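Local coordinates for protein pantothenate synthetase (Francisella tularensis subsp. tularensis, PDB 3N8H) that probably condenses pantoate with beta-alanine in an ATP-dependent reaction that passes through a pantoyl-adenylate intermediate, yielding pantothenate, at residues A116-G121 against D153-M158; G130-V135 against K161-D166. All blocks are in the same frame, centred on the assembly; numbering follows the deposited sequence.

In the fold
Both contacts use helix 154-166: contact 1 lies on its first turns and contact 2 on its last, their centres about 12 Å apart. The turn between helices 114-117 and 120-123, and then helix 127-142, supply the other partners; both precede helix 154-166, and the segments alternate along the chain. Strand 146-150 of the parallel sheet follows helix 127-142 and leads into helix 154-166, after which comes strand 172-176. The contacts also meet directly, with Gln156 OE1 packed on Met131 CG at 3.3 Å. Contact 1 therefore joins the helix start, beside the bound nucleotide, to the turn at 118-120, while contact 2 lies at the interface with the second subunit of the homodimer.

Contact 1. Residues A116-G121 against D153-M158; sequences ANILEG and DYQQVM. With PRO (proline), chain C; AMP (adenosine monophosphate), chain D.
Gln155 reaches from helix 154-166 into the turn at Ile118-Glu120 and grips it with both ends of its amide. NE2 donates to Ile118 O over 2.9 Å in a nearly straight bond. The acceptor lies in the plane of the amide, but NE2 itself stands above the carbonyl plane of Ile118. OE1 in turn accepts the backbone N-H of Glu120 at 3.0 Å, in the carbonyl plane and on a lone pair. CG of Gln155 stands beside the backbone N (chi1 -75°) and the chain then runs extended, which carries the amide across to the turn. Glutamine suits the place because one amide offers a donor and an acceptor to a peptide backbone. NE2 has a further acceptor in Ile115 O, so three bonds hold the buried amide and should fix its rotation.

Around these bonds the aliphatic parts close in: Leu119 CB lies 3.3 Å from Gln155 OE1, and the side chain of Ile118 crosses that of Gln155 at a slant, bringing CG1 near NE2. Glu120 turns its carboxylate away to a salt bridge with Arg251 and a hydrogen bond with Tyr233, tying helix 120-123 to the antiparallel sheet.

Asp153 and Gln156 face the ligands instead. Asp153 OD2 accepts from O2' of the AMP at 2.5 Å, very short, while Gln156 OE1 comes within 3.1 Å of CG of the bound proline. Asp153, at the N-cap position without a side-chain capping bond, lines the AMP site, and Gln156 probably binds pantoate; their helix follows strand 146-150 in the nucleotide-binding fold of the HUP clan.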
ATOM      1  N   ALA A 116      -0.041  -1.760  16.266  1.00 38.15           N
ATOM      2  CA  ALA A 116      -1.158  -1.015  15.689  1.00 37.81           C
ATOM      3  C   ALA A 116      -2.452  -1.242  16.444  1.00 35.87           C
ATOM      4  O   ALA A 116      -3.424  -0.520  16.233  1.00 38.21           O
ATOM      5  CB  ALA A 116      -1.346  -1.385  14.238  1.00 35.31           C
ATOM      6  N   ASN A 117      -2.454  -2.262  17.307  1.00 36.65           N
ATOM      7  CA  ASN A 117      -3.656  -2.722  17.983  1.00 32.29           C
ATOM      8  C   ASN A 117      -3.813  -2.184  19.396  1.00 37.31           C
ATOM      9  O   ASN A 117      -4.825  -2.444  20.052  1.00 41.19           O
ATOM     10  CB  ASN A 117      -3.664  -4.249  18.068  1.00 36.86           C
ATOM     11  CG  ASN A 117      -3.932  -4.906  16.744  1.00 44.20           C
ATOM     12  OD1 ASN A 117      -4.539  -4.314  15.852  1.00 49.64           O
ATOM     13  ND2 ASN A 117      -3.488  -6.146  16.605  1.00 48.05           N
ATOM     14  N   ILE A 118      -2.808  -1.462  19.868  1.00 35.32           N
ATOM     15  CA  ILE A 118      -2.821  -0.927  21.228  1.00 36.39           C
ATOM     16  C   ILE A 118      -2.780   0.595  21.234  1.00 38.02           C
ATOM     17  O   ILE A 118      -2.594   1.225  20.182  1.00 38.17           O
ATOM     18  CB  ILE A 118      -1.622  -1.455  22.034  1.00 39.65           C
ATOM     19  CG1 ILE A 118      -0.309  -1.138  21.300  1.00 40.69           C
ATOM     20  CG2 ILE A 118      -1.779  -2.994  22.306  1.00 37.70           C
ATOM     21  CD1 ILE A 118       0.963  -1.331  22.132  1.00 42.19           C
ATOM     22  N   LEU A 119      -2.967   1.175  22.425  1.00 36.61           N
ATOM     23  CA  LEU A 119      -2.821   2.606  22.620  1.00 34.59           C
ATOM     24  C   LEU A 119      -3.573   3.377  21.549  1.00 31.83           C
ATOM     25  O   LEU A 119      -4.786   3.226  21.402  1.00 34.46           O
ATOM     26  CB  LEU A 119      -1.330   2.972  22.624  1.00 35.30           C
ATOM     27  CG  LEU A 119      -0.549   2.244  23.734  1.00 43.28           C
ATOM     28  CD1 LEU A 119       0.982   2.334  23.565  1.00 47.46           C
ATOM     29  CD2 LEU A 119      -0.983   2.752  25.108  1.00 36.75           C
ATOM     30  N   GLU A 120      -2.858   4.193  20.780  1.00 28.91           N
ATOM     31  CA  GLU A 120      -3.526   5.032  19.801  1.00 34.72           C
ATOM     32  C   GLU A 120      -4.353   4.218  18.767  1.00 43.23           C
ATOM     33  O   GLU A 120      -5.485   4.584  18.384  1.00 30.77           O
ATOM     34  CB  GLU A 120      -2.488   5.915  19.153  1.00 35.71           C
ATOM     35  CG  GLU A 120      -2.983   7.252  18.717  1.00 56.89           C
ATOM     36  CD  GLU A 120      -3.493   8.164  19.832  1.00 39.57           C
ATOM     37  OE1 GLU A 120      -3.504   7.840  21.053  1.00 33.68           O
ATOM     38  OE2 GLU A 120      -3.897   9.251  19.430  1.00 39.22           O
ATOM     39  N   GLY A 121      -3.821   3.078  18.352  1.00 41.96           N
ATOM     40  CA  GLY A 121      -4.530   2.245  17.394  1.00 44.94           C
ATOM     41  C   GLY A 121      -5.885   1.758  17.891  1.00 45.58           C
ATOM     42  O   GLY A 121      -6.848   1.638  17.126  1.00 40.02           O
ATOM     43  N   ASP A 153       4.563  11.193  18.243  1.00 36.05           N
ATOM     44  CA  ASP A 153       3.664  10.223  17.646  1.00 35.59           C
ATOM     45  C   ASP A 153       4.449   8.920  17.468  1.00 32.53           C
ATOM     46  O   ASP A 153       4.863   8.537  16.357  1.00 25.15           O
ATOM     47  CB  ASP A 153       3.136  10.778  16.337  1.00 38.15           C
ATOM     48  CG  ASP A 153       2.384  12.085  16.536  1.00 42.22           C
ATOM     49  OD1 ASP A 153       1.220  12.015  16.991  1.00 42.57           O
ATOM     50  OD2 ASP A 153       2.957  13.166  16.248  1.00 35.06           O
ATOM     51  N   TYR A 154       4.684   8.262  18.599  1.00 32.39           N
ATOM     52  CA  TYR A 154       5.624   7.132  18.664  1.00 41.73           C
ATOM     53  C   TYR A 154       5.247   5.936  17.796  1.00 37.38           C
ATOM     54  O   TYR A 154       6.098   5.338  17.087  1.00 29.69           O
ATOM     55  CB  TYR A 154       5.763   6.646  20.106  1.00 37.26           C
ATOM     56  CG  TYR A 154       7.027   5.862  20.334  1.00 41.34           C
ATOM     57  CD1 TYR A 154       8.236   6.517  20.550  1.00 44.62           C
ATOM     58  CD2 TYR A 154       7.015   4.466  20.328  1.00 44.14           C
ATOM     59  CE1 TYR A 154       9.406   5.806  20.766  1.00 54.79           C
ATOM     60  CE2 TYR A 154       8.188   3.738  20.541  1.00 54.86           C
ATOM     61  CZ  TYR A 154       9.379   4.418  20.761  1.00 59.84           C
ATOM     62  OH  TYR A 154      10.550   3.723  20.973  1.00 60.71           O
ATOM     63  N   GLN A 155       3.985   5.545  17.897  1.00 31.13           N
ATOM     64  CA  GLN A 155       3.493   4.409  17.111  1.00 35.69           C
ATOM     65  C   GLN A 155       3.536   4.721  15.606  1.00 34.36           C
ATOM     66  O   GLN A 155       3.946   3.886  14.785  1.00 32.05           O
ATOM     67  CB  GLN A 155       2.091   4.065  17.548  1.00 30.37           C
ATOM     68  CG  GLN A 155       2.045   3.355  18.891  1.00 35.78           C
ATOM     69  CD  GLN A 155       0.617   3.258  19.413  1.00 40.37           C
ATOM     70  OE1 GLN A 155       0.051   4.241  19.922  1.00 35.38           O
ATOM     71  NE2 GLN A 155       0.015   2.081  19.257  1.00 37.66           N
ATOM     72  N   GLN A 156       3.120   5.940  15.267  1.00 30.64           N
ATOM     73  CA  GLN A 156       3.270   6.473  13.911  1.00 25.46           C
ATOM     74  C   GLN A 156       4.698   6.262  13.376  1.00 32.15           C
ATOM     75  O   GLN A 156       4.881   5.780  12.258  1.00 33.17           O
ATOM     76  CB  GLN A 156       2.953   7.976  13.902  1.00 24.49           C
ATOM     77  CG  GLN A 156       3.170   8.608  12.537  1.00 34.53           C
ATOM     78  CD  GLN A 156       2.438   9.898  12.379  1.00 38.40           C
ATOM     79  OE1 GLN A 156       1.241   9.914  12.078  1.00 37.76           O
ATOM     80  NE2 GLN A 156       3.142  10.998  12.597  1.00 28.35           N
ATOM     81  N   VAL A 157       5.710   6.654  14.152  1.00 34.82           N
ATOM     82  CA  VAL A 157       7.100   6.452  13.715  1.00 28.00           C
ATOM     83  C   VAL A 157       7.399   4.983  13.392  1.00 28.16           C
ATOM     84  O   VAL A 157       7.915   4.670  12.308  1.00 36.14           O
ATOM     85  CB  VAL A 157       8.110   6.938  14.777  1.00 30.48           C
ATOM     86  CG1 VAL A 157       9.510   6.452  14.428  1.00 29.55           C
ATOM     87  CG2 VAL A 157       8.097   8.449  14.888  1.00 34.33           C
HETATM   88  N   MSE A 158       7.075   4.086  14.333  1.00 25.68           N
HETATM   89  CA  MSE A 158       7.330   2.649  14.182  1.00 26.11           C
HETATM   90  C   MSE A 158       6.618   2.102  12.956  1.00 29.88           C
HETATM   91  O   MSE A 158       7.186   1.348  12.172  1.00 31.36           O
HETATM   92  CB  MSE A 158       6.864   1.888  15.427  1.00 31.13           C
HETATM   93  CG  MSE A 158       7.551   2.306  16.716  1.00 38.82           C
HETATM   94 SE   MSE A 158       6.985   1.216  18.250  0.51 50.60          SE
HETATM   95  CE  MSE A 158       7.415  -0.572  17.580  1.00 48.10           C
TER
HETATM   96  N   PRO C 271      -1.357  14.014  14.021  1.00 51.27           N
HETATM   97  CA  PRO C 271      -2.099  13.102  13.156  1.00 45.52           C
HETATM   98  C   PRO C 271      -3.590  13.141  13.497  1.00 41.94           C
HETATM   99  O   PRO C 271      -3.965  13.756  14.504  1.00 37.97           O
HETATM  100  CB  PRO C 271      -1.502  11.739  13.507  1.00 46.90           C
HETATM  101  CG  PRO C 271      -0.096  12.051  13.899  1.00 56.84           C
HETATM  102  CD  PRO C 271      -0.142  13.395  14.580  1.00 48.68           C
HETATM  103  P   AMP D 270       0.907  16.668  12.645  1.00 34.80           P
HETATM  104  O1P AMP D 270       0.918  17.939  11.800  1.00 34.28           O
HETATM  105  O2P AMP D 270       0.456  16.817  14.066  1.00 33.22           O
HETATM  106  O3P AMP D 270       0.278  15.513  11.955  1.00 44.16           O
HETATM  107  O5' AMP D 270       2.489  16.384  12.867  1.00 28.96           O
HETATM  108  C5' AMP D 270       3.438  16.445  11.802  1.00 31.25           C
HETATM  109  C4' AMP D 270       4.788  15.970  12.279  1.00 32.67           C
HETATM  110  O4' AMP D 270       5.245  16.851  13.355  1.00 29.73           O
HETATM  111  C3' AMP D 270       4.789  14.539  12.848  1.00 28.33           C
HETATM  112  O3' AMP D 270       6.045  13.903  12.555  1.00 29.21           O
HETATM  113  C2' AMP D 270       4.679  14.792  14.346  1.00 24.27           C
HETATM  114  O2' AMP D 270       5.119  13.740  15.190  1.00 35.35           O
HETATM  115  C1' AMP D 270       5.522  16.056  14.499  1.00 24.13           C
HETATM  116  N9  AMP D 270       5.230  16.779  15.742  1.00 32.74           N
HETATM  117  C8  AMP D 270       4.003  17.143  16.180  1.00 29.70           C
HETATM  118  N7  AMP D 270       4.093  17.763  17.390  1.00 31.01           N
HETATM  119  C5  AMP D 270       5.403  17.769  17.748  1.00 24.77           C
HETATM  120  C6  AMP D 270       6.180  18.267  18.903  1.00 25.02           C
HETATM  121  N6  AMP D 270       5.540  18.862  19.923  1.00 25.62           N
HETATM  122  N1  AMP D 270       7.515  18.103  18.912  1.00 28.68           N
HETATM  123  C2  AMP D 270       8.128  17.473  17.881  1.00 30.06           C
HETATM  124  N3  AMP D 270       7.489  17.000  16.790  1.00 35.69           N
HETATM  125  C4  AMP D 270       6.142  17.120  16.663  1.00 28.48           C

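Contact 2. Residues G130-V135 against K161-D166; sequences GMLTVV and KQLVKD
Leu132 and Val135, one helical turn apart on helix 127-142, meet Leu163 of helix 154-166 in a small apolar contact. Before them, Met131, a selenomethionine here, directs its long flexible chain to earlier turns of that helix, where it packs on Leu159 and Ile160.

Leu132 comes next, and its CA is 7.4 Å from the CA of Leu163, the nearest CA atoms of the two segments. The two leucine side chains slide past one another in opposite directions, with Leu132 CD2 lying 4.2 Å from Leu163 CB. Leu163 holds its CG anti to the backbone N (chi1 -176°), and chi2 of 79° then brings CD2 to 4.0 Å from Leu132 O. Leucines serve well because their branched methyl groups give apolar surface on both helices. Thr133 faces elsewhere: its OG1 is hydrogen-bonded to Ser129 O and Ile109 N, a polar link to strand 107-111 that a small hydroxyl can make from within a helix. Val134, apolar, packs on Phe58 and Tyr101 instead.

At Val135 the contact is completed by CG1, 3.8 Å from Leu163 CD2, the two side chains lying at a slant. CD2 thus sits against both the valine methyl and the carbonyl oxygen of Leu132.

Next to Leu163, Gln162 NE2 donates to Asp166 OD2 at 2.8 Å, meeting the carboxylate from above its plane; Asp103 of the second subunit is a further partner of NE2 and also pairs with Lys165. Leu107 of that subunit packs on Leu132 and Leu163, and its Lys137 bridges to Asp166. Helix 127-142 packs on both strand 107-111 and helix 154-166, whose Lys161 and Val164 rest on strand 172-176.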
ATOM      1  N   GLY A 130      -5.597   5.078   7.716  1.00 29.91           N
ATOM      2  CA  GLY A 130      -5.621   6.342   6.994  1.00 34.38           C
ATOM      3  C   GLY A 130      -4.255   6.989   6.849  1.00 31.82           C
ATOM      4  O   GLY A 130      -3.898   7.485   5.773  1.00 32.90           O
HETATM    5  N   MSE A 131      -3.507   6.979   7.948  1.00 26.78           N
HETATM    6  CA  MSE A 131      -2.197   7.610   8.087  1.00 32.43           C
HETATM    7  C   MSE A 131      -1.173   6.932   7.171  1.00 25.84           C
HETATM    8  O   MSE A 131      -0.459   7.586   6.408  1.00 28.40           O
HETATM    9  CB  MSE A 131      -1.750   7.463   9.551  1.00 32.75           C
HETATM   10  CG  MSE A 131      -0.458   8.105   9.933  1.00 28.42           C
HETATM   11 SE   MSE A 131       1.094   6.984   9.455  0.71 39.41          SE
HETATM   12  CE  MSE A 131       0.843   5.645  10.917  1.00 27.17           C
ATOM     13  N   LEU A 132      -1.115   5.617   7.257  1.00 24.13           N
ATOM     14  CA  LEU A 132      -0.204   4.811   6.430  1.00 30.31           C
ATOM     15  C   LEU A 132      -0.475   4.935   4.921  1.00 34.65           C
ATOM     16  O   LEU A 132       0.457   4.958   4.120  1.00 33.60           O
ATOM     17  CB  LEU A 132      -0.299   3.343   6.845  1.00 31.41           C
ATOM     18  CG  LEU A 132       0.369   3.066   8.193  1.00 31.02           C
ATOM     19  CD1 LEU A 132       0.076   1.632   8.666  1.00 34.08           C
ATOM     20  CD2 LEU A 132       1.891   3.332   8.086  1.00 32.90           C
ATOM     21  N   THR A 133      -1.748   5.004   4.539  1.00 35.36           N
ATOM     22  CA  THR A 133      -2.118   5.135   3.132  1.00 38.40           C
ATOM     23  C   THR A 133      -1.667   6.503   2.566  1.00 31.25           C
ATOM     24  O   THR A 133      -1.025   6.581   1.512  1.00 32.71           O
ATOM     25  CB  THR A 133      -3.650   4.961   2.937  1.00 32.88           C
ATOM     26  OG1 THR A 133      -4.057   3.673   3.447  1.00 32.94           O
ATOM     27  CG2 THR A 133      -4.014   5.053   1.464  1.00 37.38           C
ATOM     28  N   VAL A 134      -1.979   7.570   3.286  1.00 29.50           N
ATOM     29  CA  VAL A 134      -1.570   8.906   2.850  1.00 31.89           C
ATOM     30  C   VAL A 134      -0.048   9.058   2.926  1.00 30.09           C
ATOM     31  O   VAL A 134       0.552   9.681   2.060  1.00 32.23           O
ATOM     32  CB  VAL A 134      -2.302  10.048   3.618  1.00 32.70           C
ATOM     33  CG1 VAL A 134      -1.699  10.273   5.002  1.00 31.68           C
ATOM     34  CG2 VAL A 134      -2.222  11.336   2.810  1.00 34.63           C
ATOM     35  N   VAL A 135       0.592   8.467   3.932  1.00 26.39           N
ATOM     36  CA  VAL A 135       2.051   8.574   4.021  1.00 30.05           C
ATOM     37  C   VAL A 135       2.730   7.862   2.829  1.00 31.73           C
ATOM     38  O   VAL A 135       3.625   8.414   2.161  1.00 31.04           O
ATOM     39  CB  VAL A 135       2.585   8.054   5.401  1.00 33.33           C
ATOM     40  CG1 VAL A 135       4.103   7.875   5.378  1.00 27.08           C
ATOM     41  CG2 VAL A 135       2.195   9.025   6.504  1.00 31.91           C
ATOM     42  N   LYS A 161       8.267   3.270   9.795  1.00 30.08           N
ATOM     43  CA  LYS A 161       9.541   2.573   9.545  1.00 34.70           C
ATOM     44  C   LYS A 161       9.218   1.228   8.920  1.00 34.22           C
ATOM     45  O   LYS A 161       9.926   0.764   8.023  1.00 36.36           O
ATOM     46  CB  LYS A 161      10.377   2.403  10.827  1.00 32.20           C
ATOM     47  CG  LYS A 161      10.957   3.702  11.412  1.00 37.93           C
ATOM     48  CD  LYS A 161      11.702   3.441  12.737  1.00 37.63           C
ATOM     49  CE  LYS A 161      12.621   4.608  13.138  1.00 36.36           C
ATOM     50  NZ  LYS A 161      13.229   4.381  14.513  1.00 41.54           N
ATOM     51  N   GLN A 162       8.118   0.615   9.364  1.00 34.92           N
ATOM     52  CA  GLN A 162       7.734  -0.692   8.818  1.00 29.65           C
ATOM     53  C   GLN A 162       7.248  -0.531   7.362  1.00 28.74           C
ATOM     54  O   GLN A 162       7.609  -1.318   6.491  1.00 34.80           O
ATOM     55  CB  GLN A 162       6.658  -1.357   9.677  1.00 34.99           C
ATOM     56  CG  GLN A 162       6.300  -2.765   9.220  1.00 36.37           C
ATOM     57  CD  GLN A 162       7.427  -3.750   9.457  1.00 42.07           C
ATOM     58  OE1 GLN A 162       8.007  -3.783  10.539  1.00 43.27           O
ATOM     59  NE2 GLN A 162       7.741  -4.558   8.448  1.00 37.27           N
ATOM     60  N   LEU A 163       6.465   0.514   7.119  1.00 37.53           N
ATOM     61  CA  LEU A 163       6.012   0.875   5.768  1.00 32.91           C
ATOM     62  C   LEU A 163       7.157   1.065   4.773  1.00 29.95           C
ATOM     63  O   LEU A 163       7.095   0.611   3.635  1.00 32.11           O
ATOM     64  CB  LEU A 163       5.222   2.164   5.831  1.00 28.93           C
ATOM     65  CG  LEU A 163       4.608   2.622   4.515  1.00 38.98           C
ATOM     66  CD1 LEU A 163       3.328   1.828   4.208  1.00 34.13           C
ATOM     67  CD2 LEU A 163       4.368   4.163   4.502  1.00 25.83           C
ATOM     68  N   VAL A 164       8.188   1.779   5.198  1.00 29.50           N
ATOM     69  CA  VAL A 164       9.325   2.117   4.330  1.00 32.47           C
ATOM     70  C   VAL A 164      10.120   0.849   3.990  1.00 31.49           C
ATOM     71  O   VAL A 164      10.575   0.659   2.853  1.00 37.35           O
ATOM     72  CB  VAL A 164      10.207   3.247   4.985  1.00 42.00           C
ATOM     73  CG1 VAL A 164      11.638   3.230   4.473  1.00 43.02           C
ATOM     74  CG2 VAL A 164       9.571   4.614   4.756  1.00 38.11           C
ATOM     75  N   LYS A 165      10.207  -0.042   4.970  1.00 35.45           N
ATOM     76  CA  LYS A 165      10.865  -1.331   4.831  1.00 38.04           C
ATOM     77  C   LYS A 165      10.096  -2.279   3.899  1.00 39.48           C
ATOM     78  O   LYS A 165      10.666  -2.916   3.000  1.00 34.07           O
ATOM     79  CB  LYS A 165      10.968  -1.957   6.222  1.00 31.64           C
ATOM     80  CG  LYS A 165      11.679  -3.304   6.253  1.00 38.56           C
ATOM     81  CD  LYS A 165      11.573  -3.936   7.646  1.00 40.58           C
ATOM     82  CE  LYS A 165      12.614  -5.029   7.840  1.00 52.15           C
ATOM     83  NZ  LYS A 165      12.724  -5.410   9.275  1.00 58.23           N
ATOM     84  N   ASP A 166       8.793  -2.368   4.124  1.00 32.73           N
ATOM     85  CA  ASP A 166       7.939  -3.339   3.438  1.00 31.29           C
ATOM     86  C   ASP A 166       7.712  -2.981   1.991  1.00 32.29           C
ATOM     87  O   ASP A 166       7.557  -3.855   1.142  1.00 34.82           O
ATOM     88  CB  ASP A 166       6.587  -3.430   4.143  1.00 38.82           C
ATOM     89  CG  ASP A 166       6.492  -4.640   5.075  1.00 45.68           C
ATOM     90  OD1 ASP A 166       6.896  -5.760   4.670  1.00 53.67           O
ATOM     91  OD2 ASP A 166       6.003  -4.463   6.208  1.00 38.87           O
TER